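Trichothecene 3-O-acetyltransferase (Gibberella zeae, PDB 2RKV) probably transfers an acetyl group from acetyl coenzyme A to the 3-hydroxyl of trichothecene mycotoxins. Local coordinates at residues Ala264-Ile269 against Thr287-Ala292; Ala117-Leu122 against Pro126-Asp131; Ile168-Lys173 against Glu182-Ala187; Gly384-Asp389 against Lys417-Glu422. One frame throughout, in Å; residues are numbered along the deposited sequence.

Overall arrangement
Along the chain the four contacts follow one another in series; none nests within or crosses another. Contact 2 comes first and closes a short loop between helix 113-116 and strand 137-144, beside the five-stranded sheet. Contact 3 then joins helix 161-176 to the short helix 182-187. Contact 1 packs helix 261-277 on strand 286-294 of the seven-stranded sheet, next to coenzyme A. Contact 4 spans the longest gap and brings the loop after strand 375-379 to the turn before strand 423-430. Contacts 3 and 4 touch through R169 and Y388. Contact 1 lies across the chain's centre from contacts 2 and 3.

Contact 1. Residues Ala264-Ile269 against Thr287-Ala292; sequences ALSAFI and TEFCRA. With COA (coenzyme A), chain B.
The guanidinium of R291 has coenzyme A on one face: CEP of the pantetheine arm lies 4.1 Å above its plane, offset toward the rim. Water 1 sits in the plane at its edge and accepts from R291 NE at 2.8 Å. The ring of F289 has CB of R291 at its edge, in plane. S266 O approaches this ring obliquely, 3.6 Å from F289 CE1.

S266 is the residue of helix 261-277 that meets both strand side chains. Its CB packs on the far end of the phenyl group, 3.9 Å from F289 CZ. Its OG stands 3.9 Å from R291 NH2, which is too far for a direct bond. Water 1 fills the link by donating to S266 OG at 3.1 Å. That hydroxyl also bonds to D262 O, one turn earlier in the helix.

R291 reaches across with CG anti to the backbone N (chi1 -168°) and an extended chain from CG to NE. NH2 forms salt bridges with D262 and D263. These bonds and the water probably fix the rotation of the guanidinium beside the cofactor. L377 of strand 375-379 touches both S266 and F289.

A292 continues the strand into the site. Its O lies 3.4 Å from COA C6P. Its CB touches the pantetheine arm, and the residue also touches the bound T-2 toxin. This is helix-on-sheet packing at the edge of an acyltransferase active site, where R291 and A292, late in strand 286-294, line the coenzyme A pocket and A292 also borders the toxin.

Contact 2. Residues Ala117-Leu122 against Pro126-Asp131; sequences APRKTL and PGTGPD
R119 and G127 make the close part of this contact. The carbonyl oxygen of G127 lies over one face of the guanidinium, 3.4 Å above its plane and offset toward the rim. The nearest pair is R119 CZ to G127 O, at 3.5 Å. The oxygen stands above the flat group, so no N-H points at it and no hydrogen bond forms. The attraction is probably electrostatic, between the positive group and the carbonyl dipole.

T128 adds the rest of the packing. Its CA comes obliquely to the guanidinium, 3.8 Å from R119 NH1. Its CG2 rests 4.3 Å from L122 O, a looser touch on the backbone. T128 OG1 is hydrogen-bonded to G125 O, just before the segment.

G127 gives its carbonyl to the tight face contact, yet the residue itself is exposed. The looser side is the gap from R119 NH1 to G129 O, bridged by water. Water 2 lies at the guanidinium edge, in plane, accepts from R119 NH1 at 2.9 Å and donates to G129 O at 2.7 Å. NH2 bonds to P133 O, so NH1 and NH2 each have an acceptor. A nearly straight side chain, chi1 176°, carries the guanidinium out to G127.

The L122 CB points away from P126-D131, and its side chain touches the bound T-2 toxin. The loop lies after helix 113-116 and before strand 137-144. R119 O bonds to Q22 of strand 20-28 and to N153 of strand 147-155, while its side chain touches L138 of strand 137-144.

Contact 3. Residues Ile168-Lys173 against Glu182-Ala187; sequences IRLLSK and EEEMTA
K173 and E184 form a salt bridge between the two helices. The ammonium group meets both carboxylate oxygens. K173 NZ donates to the syn lone pair of E184 OE1, at 2.8 Å. A second, weak bond runs from K173 NZ to E184 OE2 at 2.9 Å. The two side chains come from opposite directions, both extended beyond CG, and meet between the helices.

The carboxylate has other partners. T181 N, just before the short helix, donates to E184 OE1. Water 3 lies 2.8 Å from E184 OE2, to which it can donate. It accepts from R169 NE at 2.9 Å, in the plane of that guanidinium. This water link holds for one of two modelled R169 conformers. The lysine in particular would probably favour the ionised form of the buried glutamate.

Apolar packing lies beside the bridge. L170 CD2 comes within 3.6 Å of E184 OE1 and also touches the CG and CB of that glutamate. The leucine side chain runs at a slant to the glutamate. It also packs on F49 of helix 35-52 and on M188.

E184 is also the residue nearest L170 along the backbones, with their CA atoms 8.3 Å apart. The contact is helix-helix packing closed by an interhelical salt bridge, joining helix 182-187 to helix 161-176.

Contact 4. Residues Gly384-Asp389 against Lys417-Glu422; sequences GLWDYD and KKPDGE
CH-pi contacts carry this meeting of W386 with the turn at K418 and P419. Both residues lie over the same face of the indole. K418 CA is 3.9 Å from the centroid of the five-membered ring, 24° off the ring normal. P419 CD is 4.0 Å from the centroid of the six-membered ring, 28° off its normal. The backbone carbon and the proline ring thus share the two halves of the indole.

Apolar contacts extend this packing. P419 CD comes within 3.6 Å of W386 CD2, and the proline meets the tryptophan at about a right angle. K418 CG lies over the benzo end of the same face, 3.7 Å from W386 CH2, and the lysine chain slants across the indole. The charged end of this lysine leads away from the ring.

Polar groups lie at the pyrrole side. K417 O sits 3.1 Å from W386 CD1. It is also near W386 NE1, but the angle is too poor for a hydrogen bond. The indole N-H is instead used by P416 O, just before the segment. W386 has CG anti to its carbonyl carbon (chi1 -76°), which turns the indole toward the turn.

Hydrogen bonds shape the turn itself. K418 to G421 is a type I beta turn, with G421 N bonded to K418 O at 2.7 Å. D420 OD1 accepts from E422 N in an Asx turn.

With no hydrogen bond or salt bridge across it, the contact rests on CH-pi and apolar packing over one indole face, plus the close K417 carbonyl. The N-H bond to P416 O probably helps to set the rotation of the ring.

Contact 1. Residues Ala264-Ile269 against Thr287-Ala292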
# COMPACT_ATOMS: atom_id res chain seq x y z
N ALA A 264 -12.15 -13.26 2.01
CA ALA A 264 -13.55 -13.20 1.59
C ALA A 264 -13.85 -11.90 0.83
O ALA A 264 -14.47 -11.92 -0.24
CB ALA A 264 -14.48 -13.38 2.79
N LEU A 265 -13.40 -10.77 1.37
CA LEU A 265 -13.60 -9.50 0.68
C LEU A 265 -12.83 -9.45 -0.64
O LEU A 265 -13.34 -8.98 -1.65
CB LEU A 265 -13.21 -8.31 1.57
CG LEU A 265 -13.48 -6.94 0.91
CD1 LEU A 265 -14.92 -6.80 0.39
CD2 LEU A 265 -13.12 -5.77 1.84
N SER A 266 -11.58 -9.92 -0.62
CA SER A 266 -10.78 -9.97 -1.83
C SER A 266 -11.51 -10.80 -2.91
O SER A 266 -11.61 -10.38 -4.07
CB SER A 266 -9.39 -10.53 -1.54
OG SER A 266 -8.70 -9.71 -0.60
N ALA A 267 -12.04 -11.96 -2.51
CA ALA A 267 -12.76 -12.85 -3.43
C ALA A 267 -14.03 -12.20 -3.98
O ALA A 267 -14.34 -12.33 -5.17
CB ALA A 267 -13.10 -14.16 -2.73
N PHE A 268 -14.76 -11.51 -3.10
CA PHE A 268 -16.01 -10.85 -3.45
C PHE A 268 -15.75 -9.76 -4.49
O PHE A 268 -16.54 -9.57 -5.42
CB PHE A 268 -16.65 -10.26 -2.18
CG PHE A 268 -17.95 -9.55 -2.42
CD1 PHE A 268 -19.11 -10.26 -2.72
CD2 PHE A 268 -18.01 -8.16 -2.34
CE1 PHE A 268 -20.32 -9.59 -2.94
CE2 PHE A 268 -19.22 -7.48 -2.55
CZ PHE A 268 -20.37 -8.20 -2.86
N ILE A 269 -14.64 -9.06 -4.34
CA ILE A 269 -14.27 -8.02 -5.30
C ILE A 269 -13.90 -8.61 -6.67
O ILE A 269 -14.35 -8.10 -7.70
CB ILE A 269 -13.17 -7.09 -4.73
CG1 ILE A 269 -13.76 -6.23 -3.61
CG2 ILE A 269 -12.60 -6.19 -5.82
CD1 ILE A 269 -12.71 -5.51 -2.75
N THR A 287 -8.44 -13.99 -16.53
CA THR A 287 -8.37 -12.99 -15.47
C THR A 287 -7.34 -13.41 -14.44
O THR A 287 -7.31 -14.58 -14.01
CB THR A 287 -9.75 -12.68 -14.81
OG1 THR A 287 -9.58 -11.71 -13.76
CG2 THR A 287 -10.40 -13.93 -14.23
N GLU A 288 -6.49 -12.47 -14.05
CA GLU A 288 -5.48 -12.73 -13.03
C GLU A 288 -5.68 -11.82 -11.83
O GLU A 288 -5.79 -10.61 -11.99
CB GLU A 288 -4.07 -12.55 -13.60
CG GLU A 288 -2.96 -13.00 -12.64
CD GLU A 288 -1.58 -12.80 -13.22
OE1 GLU A 288 -1.28 -11.67 -13.65
OE2 GLU A 288 -0.80 -13.78 -13.25
N PHE A 289 -5.76 -12.42 -10.65
CA PHE A 289 -5.76 -11.65 -9.39
C PHE A 289 -4.32 -11.61 -8.89
O PHE A 289 -3.68 -12.67 -8.76
CB PHE A 289 -6.65 -12.33 -8.35
CG PHE A 289 -7.01 -11.46 -7.17
CD1 PHE A 289 -8.25 -10.83 -7.12
CD2 PHE A 289 -6.13 -11.28 -6.10
CE1 PHE A 289 -8.62 -10.03 -6.02
CE2 PHE A 289 -6.48 -10.46 -5.00
CZ PHE A 289 -7.72 -9.85 -4.96
N CYS A 290 -3.81 -10.40 -8.63
CA CYS A 290 -2.47 -10.24 -8.08
C CYS A 290 -2.65 -9.66 -6.68
O CYS A 290 -3.17 -8.55 -6.53
CB CYS A 290 -1.66 -9.25 -8.92
SG CYS A 290 -1.54 -9.67 -10.70
N ARG A 291 -2.25 -10.42 -5.66
CA ARG A 291 -2.48 -10.02 -4.26
C ARG A 291 -1.16 -9.72 -3.54
O ARG A 291 -0.29 -10.58 -3.48
CB ARG A 291 -3.23 -11.12 -3.51
CG ARG A 291 -3.78 -10.70 -2.16
CD ARG A 291 -4.19 -11.92 -1.34
NE ARG A 291 -5.10 -11.60 -0.23
CZ ARG A 291 -5.67 -12.53 0.54
NH1 ARG A 291 -5.40 -13.81 0.30
NH2 ARG A 291 -6.49 -12.18 1.52
N ALA A 292 -1.03 -8.51 -2.99
CA ALA A 292 0.17 -8.17 -2.21
C ALA A 292 0.20 -8.95 -0.90
O ALA A 292 -0.82 -9.05 -0.20
CB ALA A 292 0.24 -6.67 -1.94
N1A COA B . -9.15 -21.75 12.05
C2A COA B . -9.93 -20.75 11.49
N3A COA B . -9.35 -19.57 11.08
C4A COA B . -8.01 -19.39 11.23
C5A COA B . -7.21 -20.39 11.79
C6A COA B . -7.79 -21.59 12.21
N6A COA B . -7.09 -22.43 12.99
N7A COA B . -5.93 -19.94 11.82
C8A COA B . -5.90 -18.69 11.29
N9A COA B . -7.18 -18.35 10.92
C1B COA B . -7.63 -17.07 10.35
C2B COA B . -7.59 -16.00 11.43
O2B COA B . -8.71 -16.07 12.25
C3B COA B . -7.56 -14.75 10.58
O3B COA B . -8.82 -14.55 10.02
P3B COA B . -9.73 -13.32 10.45
O7A COA B . -8.94 -12.05 10.21
O8A COA B . -10.04 -13.52 11.91
O9A COA B . -10.99 -13.36 9.63
C4B COA B . -6.73 -15.17 9.39
O4B COA B . -6.76 -16.59 9.34
C5B COA B . -5.32 -14.64 9.51
O5B COA B . -4.83 -14.93 8.24
P1A COA B . -3.55 -14.18 7.67
O1A COA B . -2.48 -14.06 8.76
O2A COA B . -3.08 -14.89 6.43
O3A COA B . -3.99 -12.66 7.44
P2A COA B . -5.19 -12.12 6.55
O4A COA B . -5.97 -11.13 7.39
O5A COA B . -6.01 -13.21 5.91
O6A COA B . -4.43 -11.33 5.40
CBP COA B . -2.76 -11.02 3.74
CCP COA B . -3.73 -12.01 4.37
CDP COA B . -3.54 -9.84 3.16
CEP COA B . -2.03 -11.70 2.58
CAP COA B . -1.79 -10.57 4.85
OAP COA B . -1.07 -11.66 5.37
C9P COA B . -0.80 -9.56 4.35
O9P COA B . 0.40 -10.02 3.81
N8P COA B . -1.16 -8.29 4.47
C7P COA B . -0.34 -7.20 4.00
C6P COA B . -0.46 -7.06 2.49
C5P COA B . 0.39 -5.89 2.12
O5P COA B . 1.56 -5.80 2.55
N4P COA B . -0.17 -4.98 1.33
O HOH W 1 -5.86 -8.91 0.18

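Contact 2. Residues Ala117-Leu122 against Pro126-Asp131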
# COMPACT_ATOMS: atom_id res chain seq x y z
N ALA A 117 -0.80 16.14 0.16
CA ALA A 117 0.43 15.33 0.20
C ALA A 117 1.66 16.15 -0.20
O ALA A 117 1.54 17.07 -1.02
CB ALA A 117 0.29 14.10 -0.70
N PRO A 118 2.83 15.83 0.37
CA PRO A 118 4.07 16.58 0.08
C PRO A 118 4.73 16.22 -1.26
O PRO A 118 5.61 16.96 -1.73
CB PRO A 118 4.99 16.19 1.24
CG PRO A 118 4.55 14.82 1.61
CD PRO A 118 3.07 14.75 1.36
N ARG A 119 4.31 15.12 -1.87
CA ARG A 119 4.86 14.67 -3.15
C ARG A 119 3.84 13.72 -3.79
O ARG A 119 3.13 13.02 -3.08
CB ARG A 119 6.20 13.95 -2.95
CG ARG A 119 6.79 13.37 -4.23
CD ARG A 119 8.28 13.16 -4.10
NE ARG A 119 8.86 12.51 -5.27
CZ ARG A 119 10.17 12.49 -5.55
NH1 ARG A 119 10.61 11.87 -6.63
NH2 ARG A 119 11.03 13.12 -4.76
N LYS A 120 3.79 13.70 -5.11
CA LYS A 120 2.87 12.81 -5.82
C LYS A 120 3.27 11.34 -5.68
O LYS A 120 4.44 11.02 -5.45
CB LYS A 120 2.76 13.20 -7.29
CG LYS A 120 2.01 14.51 -7.51
CD LYS A 120 2.06 14.97 -8.97
CE LYS A 120 1.35 13.99 -9.89
NZ LYS A 120 -0.12 13.97 -9.66
N THR A 121 2.28 10.46 -5.80
CA THR A 121 2.50 9.02 -5.80
C THR A 121 3.39 8.57 -6.96
O THR A 121 4.33 7.79 -6.79
CB THR A 121 1.16 8.28 -5.87
OG1 THR A 121 0.41 8.53 -4.68
CG2 THR A 121 1.38 6.78 -6.03
N LEU A 122 3.06 9.07 -8.16
CA LEU A 122 3.74 8.66 -9.37
C LEU A 122 4.79 9.69 -9.78
O LEU A 122 4.70 10.86 -9.38
CB LEU A 122 2.72 8.44 -10.50
CG LEU A 122 1.64 7.40 -10.19
CD1 LEU A 122 0.54 7.37 -11.27
CD2 LEU A 122 2.22 5.99 -9.96
N PRO A 126 6.82 18.29 -11.65
CA PRO A 126 8.08 18.85 -11.16
C PRO A 126 8.69 18.03 -10.02
O PRO A 126 7.95 17.47 -9.20
CB PRO A 126 7.68 20.24 -10.66
CG PRO A 126 6.40 20.56 -11.36
CD PRO A 126 5.70 19.24 -11.51
N GLY A 127 10.02 17.96 -10.00
CA GLY A 127 10.77 17.32 -8.91
C GLY A 127 10.59 15.82 -8.79
O GLY A 127 10.71 15.27 -7.69
N THR A 128 10.31 15.16 -9.91
CA THR A 128 10.15 13.70 -9.92
C THR A 128 11.08 13.03 -10.94
O THR A 128 10.88 11.87 -11.29
CB THR A 128 8.68 13.28 -10.18
OG1 THR A 128 8.26 13.72 -11.48
CG2 THR A 128 7.74 13.85 -9.11
N GLY A 129 12.08 13.77 -11.40
CA GLY A 129 13.11 13.22 -12.28
C GLY A 129 14.15 12.41 -11.51
O GLY A 129 14.29 12.57 -10.29
N PRO A 130 14.87 11.51 -12.21
CA PRO A 130 15.93 10.66 -11.63
C PRO A 130 17.05 11.42 -10.90
O PRO A 130 17.65 10.87 -9.98
CB PRO A 130 16.49 9.93 -12.85
CG PRO A 130 15.33 9.86 -13.80
CD PRO A 130 14.67 11.22 -13.65
N ASP A 131 17.31 12.66 -11.29
CA ASP A 131 18.35 13.48 -10.66
C ASP A 131 17.83 14.25 -9.45
O ASP A 131 18.62 14.78 -8.66
O HOH W 2 13.22 11.86 -7.88

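Contact 3. Residues Ile168-Lys173 against Glu182-Ala187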
# COMPACT_ATOMS: atom_id res chain seq x y z
N ILE A 168 6.18 5.03 11.04
CA ILE A 168 5.18 5.98 11.56
C ILE A 168 4.88 5.73 13.05
O ILE A 168 4.79 6.67 13.84
CB ILE A 168 3.89 5.98 10.71
CG1 ILE A 168 4.22 6.38 9.26
CG2 ILE A 168 2.84 6.92 11.31
CD1 ILE A 168 3.06 6.23 8.28
N ARG A 169 4.77 4.45 13.42
CA ARG A 169 4.56 4.05 14.81
C ARG A 169 5.65 4.62 15.72
O ARG A 169 5.36 5.15 16.79
CB ARG A 169 4.52 2.52 14.89
CG ARG A 169 4.38 1.93 16.29
CD ARG A 169 3.80 0.52 16.23
NE ARG A 169 4.61 -0.41 15.44
CZ ARG A 169 4.28 -0.91 14.25
NH1 ARG A 169 5.10 -1.76 13.63
NH2 ARG A 169 3.13 -0.57 13.66
N LEU A 170 6.90 4.49 15.29
CA LEU A 170 8.02 5.01 16.08
C LEU A 170 8.04 6.53 16.06
O LEU A 170 8.41 7.17 17.06
CB LEU A 170 9.36 4.45 15.60
CG LEU A 170 9.59 2.95 15.83
CD1 LEU A 170 11.06 2.61 15.61
CD2 LEU A 170 9.15 2.53 17.25
N LEU A 171 7.64 7.13 14.94
CA LEU A 171 7.52 8.58 14.92
C LEU A 171 6.50 9.02 15.98
O LEU A 171 6.73 10.01 16.70
CB LEU A 171 7.13 9.10 13.53
CG LEU A 171 6.75 10.59 13.43
CD1 LEU A 171 7.89 11.50 13.94
CD2 LEU A 171 6.36 10.94 12.00
N SER A 172 5.38 8.29 16.12
CA SER A 172 4.40 8.64 17.15
C SER A 172 5.02 8.59 18.55
O SER A 172 4.84 9.51 19.35
CB SER A 172 3.15 7.77 17.07
OG SER A 172 2.14 8.29 17.94
N LYS A 173 5.77 7.52 18.82
CA LYS A 173 6.50 7.40 20.10
C LYS A 173 7.41 8.61 20.30
O LYS A 173 7.44 9.21 21.37
CB LYS A 173 7.36 6.14 20.12
CG LYS A 173 6.57 4.85 20.31
CD LYS A 173 7.51 3.73 20.79
CE LYS A 173 6.74 2.45 21.10
NZ LYS A 173 7.64 1.45 21.77
N GLU A 182 14.41 -2.10 22.79
CA GLU A 182 15.59 -2.68 22.16
C GLU A 182 15.23 -3.43 20.87
O GLU A 182 15.93 -3.30 19.86
CB GLU A 182 16.35 -3.58 23.14
CG GLU A 182 17.02 -2.81 24.26
N GLU A 183 14.13 -4.19 20.89
CA GLU A 183 13.67 -4.92 19.69
C GLU A 183 13.34 -3.96 18.55
O GLU A 183 13.62 -4.25 17.39
CB GLU A 183 12.46 -5.80 20.00
CG GLU A 183 12.16 -6.86 18.91
CD GLU A 183 11.38 -6.31 17.70
OE1 GLU A 183 10.62 -5.33 17.85
OE2 GLU A 183 11.55 -6.87 16.58
N GLU A 184 12.73 -2.82 18.87
CA GLU A 184 12.39 -1.82 17.85
C GLU A 184 13.66 -1.27 17.22
O GLU A 184 13.77 -1.21 15.99
CB GLU A 184 11.52 -0.69 18.43
CG GLU A 184 10.09 -1.13 18.64
CD GLU A 184 9.30 -0.26 19.61
OE1 GLU A 184 9.85 0.64 20.29
OE2 GLU A 184 8.08 -0.49 19.68
N MET A 185 14.62 -0.90 18.07
CA MET A 185 15.90 -0.38 17.59
C MET A 185 16.67 -1.40 16.75
O MET A 185 17.29 -1.05 15.74
CB MET A 185 16.73 0.13 18.78
CG MET A 185 16.18 1.40 19.40
SD MET A 185 16.35 2.85 18.32
CE MET A 185 18.12 3.13 18.40
N THR A 186 16.60 -2.67 17.16
CA THR A 186 17.22 -3.75 16.40
C THR A 186 16.57 -3.90 15.02
O THR A 186 17.27 -3.94 13.99
CB THR A 186 17.17 -5.07 17.18
OG1 THR A 186 18.03 -4.95 18.32
CG2 THR A 186 17.64 -6.23 16.32
N ALA A 187 15.24 -3.98 15.00
CA ALA A 187 14.48 -4.13 13.75
C ALA A 187 14.76 -2.99 12.77
O ALA A 187 14.92 -3.21 11.57
CB ALA A 187 12.99 -4.27 14.03
O HOH W 3 6.93 -0.90 17.16

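Contact 4. Residues Gly384-Asp389 against Lys417-Glu422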
# COMPACT_ATOMS: atom_id res chain seq x y z
N GLY A 384 -1.26 -0.60 11.75
CA GLY A 384 -1.66 -0.09 13.07
C GLY A 384 -2.01 1.38 13.18
O GLY A 384 -2.13 1.89 14.30
N LEU A 385 -2.21 2.04 12.04
CA LEU A 385 -2.32 3.51 11.96
C LEU A 385 -3.44 4.14 12.79
O LEU A 385 -3.30 5.28 13.24
CB LEU A 385 -2.41 3.96 10.50
CG LEU A 385 -1.12 3.78 9.70
CD1 LEU A 385 -1.41 3.80 8.21
CD2 LEU A 385 -0.08 4.84 10.09
N TRP A 386 -4.55 3.41 12.98
CA TRP A 386 -5.66 3.92 13.80
C TRP A 386 -5.31 4.15 15.28
O TRP A 386 -6.08 4.79 16.01
CB TRP A 386 -6.86 2.97 13.72
CG TRP A 386 -7.65 3.04 12.45
CD1 TRP A 386 -7.47 2.27 11.33
CD2 TRP A 386 -8.79 3.88 12.19
NE1 TRP A 386 -8.42 2.60 10.38
CE2 TRP A 386 -9.23 3.58 10.88
CE3 TRP A 386 -9.46 4.86 12.94
CZ2 TRP A 386 -10.33 4.22 10.30
CZ3 TRP A 386 -10.56 5.50 12.36
CH2 TRP A 386 -10.98 5.18 11.05
N ASP A 387 -4.16 3.63 15.71
CA ASP A 387 -3.81 3.70 17.13
C ASP A 387 -2.89 4.87 17.50
O ASP A 387 -2.63 5.09 18.69
CB ASP A 387 -3.17 2.39 17.58
CG ASP A 387 -3.31 2.17 19.07
OD1 ASP A 387 -4.41 2.40 19.61
OD2 ASP A 387 -2.31 1.76 19.69
N TYR A 388 -2.40 5.62 16.51
CA TYR A 388 -1.36 6.63 16.78
C TYR A 388 -1.92 8.03 17.00
O TYR A 388 -2.74 8.50 16.21
CB TYR A 388 -0.27 6.67 15.69
CG TYR A 388 0.19 5.30 15.20
CD1 TYR A 388 0.25 4.21 16.08
CD2 TYR A 388 0.56 5.11 13.88
CE1 TYR A 388 0.64 2.94 15.62
CE2 TYR A 388 0.96 3.85 13.41
CZ TYR A 388 1.00 2.78 14.29
OH TYR A 388 1.38 1.54 13.83
N ASP A 389 -1.46 8.69 18.07
CA ASP A 389 -1.94 10.03 18.43
C ASP A 389 -0.84 11.09 18.30
O ASP A 389 -1.12 12.29 18.35
CB ASP A 389 -2.51 10.05 19.84
CG ASP A 389 -1.49 9.61 20.88
OD1 ASP A 389 -0.59 10.40 21.21
OD2 ASP A 389 -1.59 8.47 21.39
N LYS A 417 -8.07 -1.36 8.79
CA LYS A 417 -9.40 -1.67 9.31
C LYS A 417 -9.77 -0.69 10.44
O LYS A 417 -8.96 -0.46 11.34
CB LYS A 417 -9.40 -3.11 9.83
CG LYS A 417 -10.76 -3.65 10.22
CD LYS A 417 -10.61 -4.97 11.00
CE LYS A 417 -10.45 -4.72 12.51
NZ LYS A 417 -9.02 -4.53 12.89
N LYS A 418 -10.96 -0.12 10.38
CA LYS A 418 -11.46 0.72 11.48
C LYS A 418 -11.58 -0.20 12.71
O LYS A 418 -11.92 -1.37 12.56
CB LYS A 418 -12.80 1.36 11.12
CG LYS A 418 -13.29 2.44 12.08
CD LYS A 418 -14.53 3.16 11.57
CE LYS A 418 -14.94 4.27 12.54
NZ LYS A 418 -16.26 4.86 12.19
N PRO A 419 -11.24 0.31 13.91
CA PRO A 419 -11.25 -0.56 15.09
C PRO A 419 -12.52 -1.39 15.28
O PRO A 419 -12.44 -2.53 15.74
CB PRO A 419 -11.04 0.43 16.24
CG PRO A 419 -10.20 1.51 15.62
CD PRO A 419 -10.80 1.68 14.26
N ASP A 420 -13.68 -0.83 14.90
CA ASP A 420 -14.96 -1.56 14.98
C ASP A 420 -15.13 -2.70 13.95
O ASP A 420 -16.10 -3.47 14.02
CB ASP A 420 -16.15 -0.59 14.93
CG ASP A 420 -16.32 0.08 13.56
OD1 ASP A 420 -15.47 -0.09 12.66
OD2 ASP A 420 -17.34 0.79 13.40
N GLY A 421 -14.21 -2.79 12.99
CA GLY A 421 -14.25 -3.84 11.96
C GLY A 421 -14.67 -3.37 10.58
O GLY A 421 -14.65 -4.16 9.62
N GLU A 422 -15.04 -2.10 10.45
CA GLU A 422 -15.41 -1.54 9.16
C GLU A 422 -14.22 -1.54 8.20
O GLU A 422 -13.10 -1.11 8.56
CB GLU A 422 -15.96 -0.12 9.31
CG GLU A 422 -16.34 0.56 8.01
CD GLU A 422 -16.76 2.00 8.22
OE1 GLU A 422 -15.96 2.90 7.90
OE2 GLU A 422 -17.88 2.23 8.72